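Long-range contact in cellulose biosynthesis protein BcsG (Salmonella typhimurium LT2, PDB 5OLT), which is required for cellulose biosynthesis, the chain being the zinc-binding extramembrane domain of a membrane protein related to the alkaline phosphatase family: residues S100-A112 against G155-Q167. Sequence-based numbering, arbitrary orientation.
Sequences SYSGPAAIRLLRA and GFLKEVRENGGMQ. With ZN (zinc ion), chain B.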
loop_
_atom_site.group_PDB
_atom_site.type_symbol
_atom_site.label_atom_id
_atom_site.label_comp_id
_atom_site.label_asym_id
_atom_site.label_seq_id
_atom_site.Cartn_x
_atom_site.Cartn_y
_atom_site.Cartn_z
ATOM N N SER A 100 9.993 6.779 -2.043
ATOM C CA SER A 100 9.271 8.016 -2.301
ATOM C C SER A 100 8.976 8.256 -3.777
ATOM O O SER A 100 8.529 9.368 -4.108
ATOM C CB SER A 100 9.957 9.199 -1.667
ATOM O OG SER A 100 11.297 9.334 -2.108
ATOM N N TYR A 101 9.162 7.231 -4.627
ATOM C CA TYR A 101 8.856 7.351 -6.060
ATOM C C TYR A 101 7.758 6.394 -6.465
ATOM O O TYR A 101 7.611 5.321 -5.876
ATOM C CB TYR A 101 10.112 7.071 -6.897
ATOM C CG TYR A 101 11.239 8.101 -6.761
ATOM C CD1 TYR A 101 10.981 9.463 -6.599
ATOM C CD2 TYR A 101 12.554 7.691 -6.896
ATOM C CE1 TYR A 101 12.030 10.397 -6.518
ATOM C CE2 TYR A 101 13.605 8.603 -6.864
ATOM C CZ TYR A 101 13.337 9.948 -6.666
ATOM O OH TYR A 101 14.430 10.823 -6.627
ATOM N N SER A 102 6.994 6.780 -7.499
ATOM C CA SER A 102 5.796 6.037 -7.859
ATOM C C SER A 102 6.063 4.644 -8.407
ATOM O O SER A 102 5.408 3.676 -7.989
ATOM C CB SER A 102 5.014 6.807 -8.926
ATOM O OG SER A 102 4.705 8.126 -8.491
ATOM N N GLY A 103 7.026 4.527 -9.336
ATOM C CA GLY A 103 7.295 3.221 -9.949
ATOM C C GLY A 103 7.709 2.178 -8.936
ATOM O O GLY A 103 7.084 1.118 -8.833
ATOM N N PRO A 104 8.728 2.491 -8.126
ATOM C CA PRO A 104 9.145 1.511 -7.123
ATOM C C PRO A 104 8.038 1.226 -6.108
ATOM O O PRO A 104 7.945 0.088 -5.640
ATOM C CB PRO A 104 10.331 2.178 -6.440
ATOM C CG PRO A 104 10.723 3.304 -7.285
ATOM C CD PRO A 104 9.674 3.614 -8.283
ATOM N N ALA A 105 7.203 2.222 -5.765
ATOM C CA ALA A 105 6.106 1.957 -4.841
ATOM C C ALA A 105 5.143 0.941 -5.381
ATOM O O ALA A 105 4.703 0.040 -4.640
ATOM C CB ALA A 105 5.362 3.236 -4.517
ATOM N N ALA A 106 4.782 1.094 -6.646
ATOM C CA ALA A 106 3.828 0.169 -7.261
ATOM C C ALA A 106 4.423 -1.234 -7.356
ATOM O O ALA A 106 3.745 -2.228 -7.065
ATOM C CB ALA A 106 3.427 0.662 -8.628
ATOM N N ILE A 107 5.713 -1.340 -7.719
ATOM C CA ILE A 107 6.344 -2.645 -7.781
ATOM C C ILE A 107 6.386 -3.291 -6.387
ATOM O O ILE A 107 6.103 -4.483 -6.251
ATOM C CB ILE A 107 7.782 -2.536 -8.348
ATOM C CG1 ILE A 107 7.759 -1.941 -9.773
ATOM C CG2 ILE A 107 8.419 -3.927 -8.429
ATOM C CD1 ILE A 107 9.143 -1.482 -10.209
ATOM N N ARG A 108 6.712 -2.514 -5.345
ATOM C CA ARG A 108 6.750 -3.060 -3.992
ATOM C C ARG A 108 5.362 -3.609 -3.598
ATOM O O ARG A 108 5.260 -4.674 -3.012
ATOM C CB ARG A 108 7.230 -2.013 -3.008
ATOM C CG ARG A 108 8.720 -1.713 -3.151
ATOM C CD ARG A 108 9.213 -0.685 -2.132
ATOM N NE ARG A 108 10.670 -0.480 -2.277
ATOM C CZ ARG A 108 11.598 -1.348 -1.859
ATOM N NH1 ARG A 108 11.273 -2.457 -1.189
ATOM N NH2 ARG A 108 12.896 -1.102 -2.127
ATOM N N LEU A 109 4.312 -2.861 -3.898
ATOM C CA LEU A 109 2.963 -3.321 -3.583
ATOM C C LEU A 109 2.591 -4.575 -4.382
ATOM O O LEU A 109 2.015 -5.523 -3.823
ATOM C CB LEU A 109 1.968 -2.189 -3.905
ATOM C CG LEU A 109 0.462 -2.486 -3.733
ATOM C CD1 LEU A 109 0.094 -3.071 -2.385
ATOM C CD2 LEU A 109 -0.279 -1.186 -3.931
ATOM N N LEU A 110 2.945 -4.605 -5.672
ATOM C CA LEU A 110 2.656 -5.782 -6.493
ATOM C C LEU A 110 3.452 -7.012 -6.035
ATOM O O LEU A 110 2.992 -8.150 -6.207
ATOM C CB LEU A 110 2.828 -5.488 -8.004
ATOM C CG LEU A 110 1.800 -4.448 -8.478
ATOM C CD1 LEU A 110 2.222 -3.882 -9.808
ATOM C CD2 LEU A 110 0.405 -5.039 -8.573
ATOM N N ARG A 111 4.566 -6.777 -5.332
ATOM C CA ARG A 111 5.371 -7.865 -4.779
ATOM C C ARG A 111 5.121 -8.032 -3.269
ATOM O O ARG A 111 5.982 -8.495 -2.521
ATOM C CB ARG A 111 6.850 -7.655 -5.090
ATOM C CG ARG A 111 7.168 -7.701 -6.572
ATOM C CD ARG A 111 8.666 -7.583 -6.802
ATOM N NE ARG A 111 8.927 -7.503 -8.233
ATOM C CZ ARG A 111 10.149 -7.542 -8.750
ATOM N NH1 ARG A 111 11.199 -7.706 -7.933
ATOM N NH2 ARG A 111 10.273 -7.488 -10.080
ATOM N N ALA A 112 3.883 -7.715 -2.810
ATOM C CA ALA A 112 3.593 -7.695 -1.376
ATOM C C ALA A 112 3.716 -9.057 -0.657
ATOM O O ALA A 112 3.751 -9.064 0.575
ATOM C CB ALA A 112 2.180 -7.165 -1.126
ATOM N N GLY A 155 7.204 6.242 -17.543
ATOM C CA GLY A 155 7.142 4.833 -17.947
ATOM C C GLY A 155 6.440 4.014 -16.881
ATOM O O GLY A 155 6.737 2.831 -16.714
ATOM N N PHE A 156 5.490 4.647 -16.175
ATOM C CA PHE A 156 4.854 3.976 -15.028
ATOM C C PHE A 156 4.127 2.696 -15.420
ATOM O O PHE A 156 4.322 1.659 -14.793
ATOM C CB PHE A 156 3.891 4.932 -14.336
ATOM C CG PHE A 156 3.193 4.324 -13.140
ATOM C CD1 PHE A 156 3.873 4.157 -11.925
ATOM C CD2 PHE A 156 1.870 3.908 -13.234
ATOM C CE1 PHE A 156 3.237 3.575 -10.821
ATOM C CE2 PHE A 156 1.227 3.344 -12.129
ATOM C CZ PHE A 156 1.914 3.171 -10.931
ATOM N N LEU A 157 3.295 2.762 -16.456
ATOM C CA LEU A 157 2.581 1.565 -16.899
ATOM C C LEU A 157 3.571 0.462 -17.320
ATOM O O LEU A 157 3.374 -0.699 -16.997
ATOM C CB LEU A 157 1.610 1.898 -18.041
ATOM C CG LEU A 157 0.790 0.735 -18.643
ATOM C CD1 LEU A 157 -0.022 0.013 -17.571
ATOM C CD2 LEU A 157 -0.119 1.269 -19.757
ATOM N N LYS A 158 4.635 0.842 -18.016
ATOM C CA LYS A 158 5.667 -0.164 -18.380
ATOM C C LYS A 158 6.287 -0.817 -17.130
ATOM O O LYS A 158 6.476 -2.029 -17.114
ATOM C CB LYS A 158 6.717 0.456 -19.288
ATOM C CG LYS A 158 6.211 0.702 -20.702
ATOM C CD LYS A 158 7.282 1.362 -21.564
ATOM C CE LYS A 158 6.783 1.596 -22.984
ATOM N NZ LYS A 158 7.721 2.475 -23.739
ATOM N N GLU A 159 6.577 -0.029 -16.076
ATOM C CA GLU A 159 7.125 -0.590 -14.838
ATOM C C GLU A 159 6.130 -1.540 -14.168
ATOM O O GLU A 159 6.517 -2.641 -13.716
ATOM C CB GLU A 159 7.583 0.510 -13.853
ATOM C CG GLU A 159 8.717 1.387 -14.381
ATOM C CD GLU A 159 9.635 1.920 -13.294
ATOM O OE1 GLU A 159 9.364 1.692 -12.107
ATOM O OE2 GLU A 159 10.653 2.565 -13.622
ATOM N N VAL A 160 4.856 -1.151 -14.130
ATOM C CA VAL A 160 3.811 -2.022 -13.560
ATOM C C VAL A 160 3.741 -3.367 -14.300
ATOM O O VAL A 160 3.594 -4.422 -13.648
ATOM C CB VAL A 160 2.440 -1.282 -13.583
ATOM C CG1 VAL A 160 1.258 -2.221 -13.378
ATOM C CG2 VAL A 160 2.435 -0.172 -12.540
ATOM N N ARG A 161 3.831 -3.332 -15.640
ATOM C CA ARG A 161 3.818 -4.565 -16.448
ATOM C C ARG A 161 5.105 -5.389 -16.278
ATOM O O ARG A 161 5.034 -6.594 -15.968
ATOM C CB ARG A 161 3.599 -4.234 -17.932
ATOM C CG ARG A 161 2.255 -3.590 -18.202
ATOM C CD ARG A 161 1.798 -3.887 -19.617
ATOM N NE ARG A 161 0.364 -3.649 -19.717
ATOM C CZ ARG A 161 -0.214 -2.724 -20.472
ATOM N NH1 ARG A 161 0.512 -1.919 -21.247
ATOM N NH2 ARG A 161 -1.543 -2.617 -20.449
ATOM N N GLU A 162 6.259 -4.734 -16.427
ATOM C CA GLU A 162 7.541 -5.448 -16.537
ATOM C C GLU A 162 8.113 -5.900 -15.217
ATOM O O GLU A 162 8.630 -7.014 -15.091
ATOM C CB GLU A 162 8.576 -4.588 -17.275
ATOM C CG GLU A 162 8.236 -4.352 -18.744
ATOM C CD GLU A 162 9.299 -3.552 -19.498
ATOM O OE1 GLU A 162 10.267 -3.038 -18.878
ATOM O OE2 GLU A 162 9.165 -3.435 -20.734
ATOM N N ASN A 163 8.082 -5.024 -14.225
ATOM C CA ASN A 163 8.617 -5.362 -12.911
ATOM C C ASN A 163 7.529 -5.733 -11.913
ATOM O O ASN A 163 7.767 -6.521 -10.984
ATOM C CB ASN A 163 9.412 -4.166 -12.386
ATOM C CG ASN A 163 10.520 -3.790 -13.332
ATOM O OD1 ASN A 163 10.536 -2.699 -13.925
ATOM N ND2 ASN A 163 11.409 -4.700 -13.512
ATOM N N GLY A 164 6.349 -5.103 -12.047
ATOM C CA GLY A 164 5.226 -5.486 -11.171
ATOM C C GLY A 164 4.536 -6.772 -11.607
ATOM O O GLY A 164 3.752 -7.337 -10.854
ATOM N N GLY A 165 4.822 -7.219 -12.832
ATOM C CA GLY A 165 4.281 -8.466 -13.353
ATOM C C GLY A 165 2.829 -8.424 -13.787
ATOM O O GLY A 165 2.266 -9.458 -14.095
ATOM N N MET A 166 2.234 -7.235 -13.824
ATOM C CA MET A 166 0.817 -7.098 -14.098
ATOM C C MET A 166 0.604 -7.029 -15.625
ATOM O O MET A 166 0.640 -5.955 -16.217
ATOM C CB MET A 166 0.329 -5.865 -13.325
ATOM C CG MET A 166 -0.956 -5.206 -13.799
ATOM S SD MET A 166 -2.338 -6.075 -13.075
ATOM C CE MET A 166 -1.919 -5.865 -11.352
ATOM N N GLN A 167 0.433 -8.189 -16.252
ATOM C CA GLN A 167 0.309 -8.302 -17.716
ATOM C C GLN A 167 -1.187 -8.361 -18.094
ATOM O O GLN A 167 -1.692 -9.382 -18.538
ATOM C CB GLN A 167 1.137 -9.510 -18.235
ATOM C CG GLN A 167 1.376 -9.544 -19.754
ATOM C CD GLN A 167 1.981 -8.255 -20.294
ATOM O OE1 GLN A 167 3.163 -7.982 -20.103
ATOM N NE2 GLN A 167 1.163 -7.459 -20.976
HETATM ZN ZN ZN B . 3.517 8.685 -6.985
HETATM O O HOH W 1 11.734 -7.336 -12.731
HETATM O O HOH W 2 4.847 10.520 -8.041
#
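The carbonyl oxygen of Asn163 is gripped by two nitrogens of Arg111. The hydrogen bond from Arg111 NH2 to Asn163 O, 2.8 Å, lies in the carbonyl plane on a lone pair. That from Arg111 NE to Asn163 O, 3.1 Å, is tilted from the plane, and both are bent (147° and 136° at the hydrogens), the two donors sharing one oxygen. This side-on fork suits arginine, whose chain, extended from CG to NE, brings the guanidinium edge to a carbonyl; its NH1 turns to Gln124 O. One water also links Asn163 ND2 to Arg111 NH2, weakly on the arginine side.

The two helices run nearly parallel, at 25° and 9.2 Å between axes, and the backbones come nearest where Ile107 CA lies 4.6 Å from Gly164 CA. The lack of a side chain lets Leu110 CD1 come within 3.7 Å of Gly164 CA. Ile107 lays CD1 against Asn163 CB at 3.5 Å, while the small Ala106 makes room for Phe156, whose CE1 and CZ meet its CB. With CG anti to the backbone N, that ring turns its edge to Ser102 O, and Val160 CG2 sits above one face, toward the rim. Gly103 gives similar room to Glu159, whose OE1, in the conformer described, is hydrogen-bonded to Tyr123.

Helix 102-110 begins at the metal site: Ser102 OG binds zinc at 2.0 Å, completed by Cys67, Glu266, His267 and a more distant water, and Phe156 sets the start of helix 156-162 beside that end. Beneath the pair lies the central mixed sheet, where Phe213 of strand 210-216 meets Leu110 and, in the conformer described, Met166; helix 119-122 touches Pro104 and Ile107, and helix 318-328 flanks Leu109.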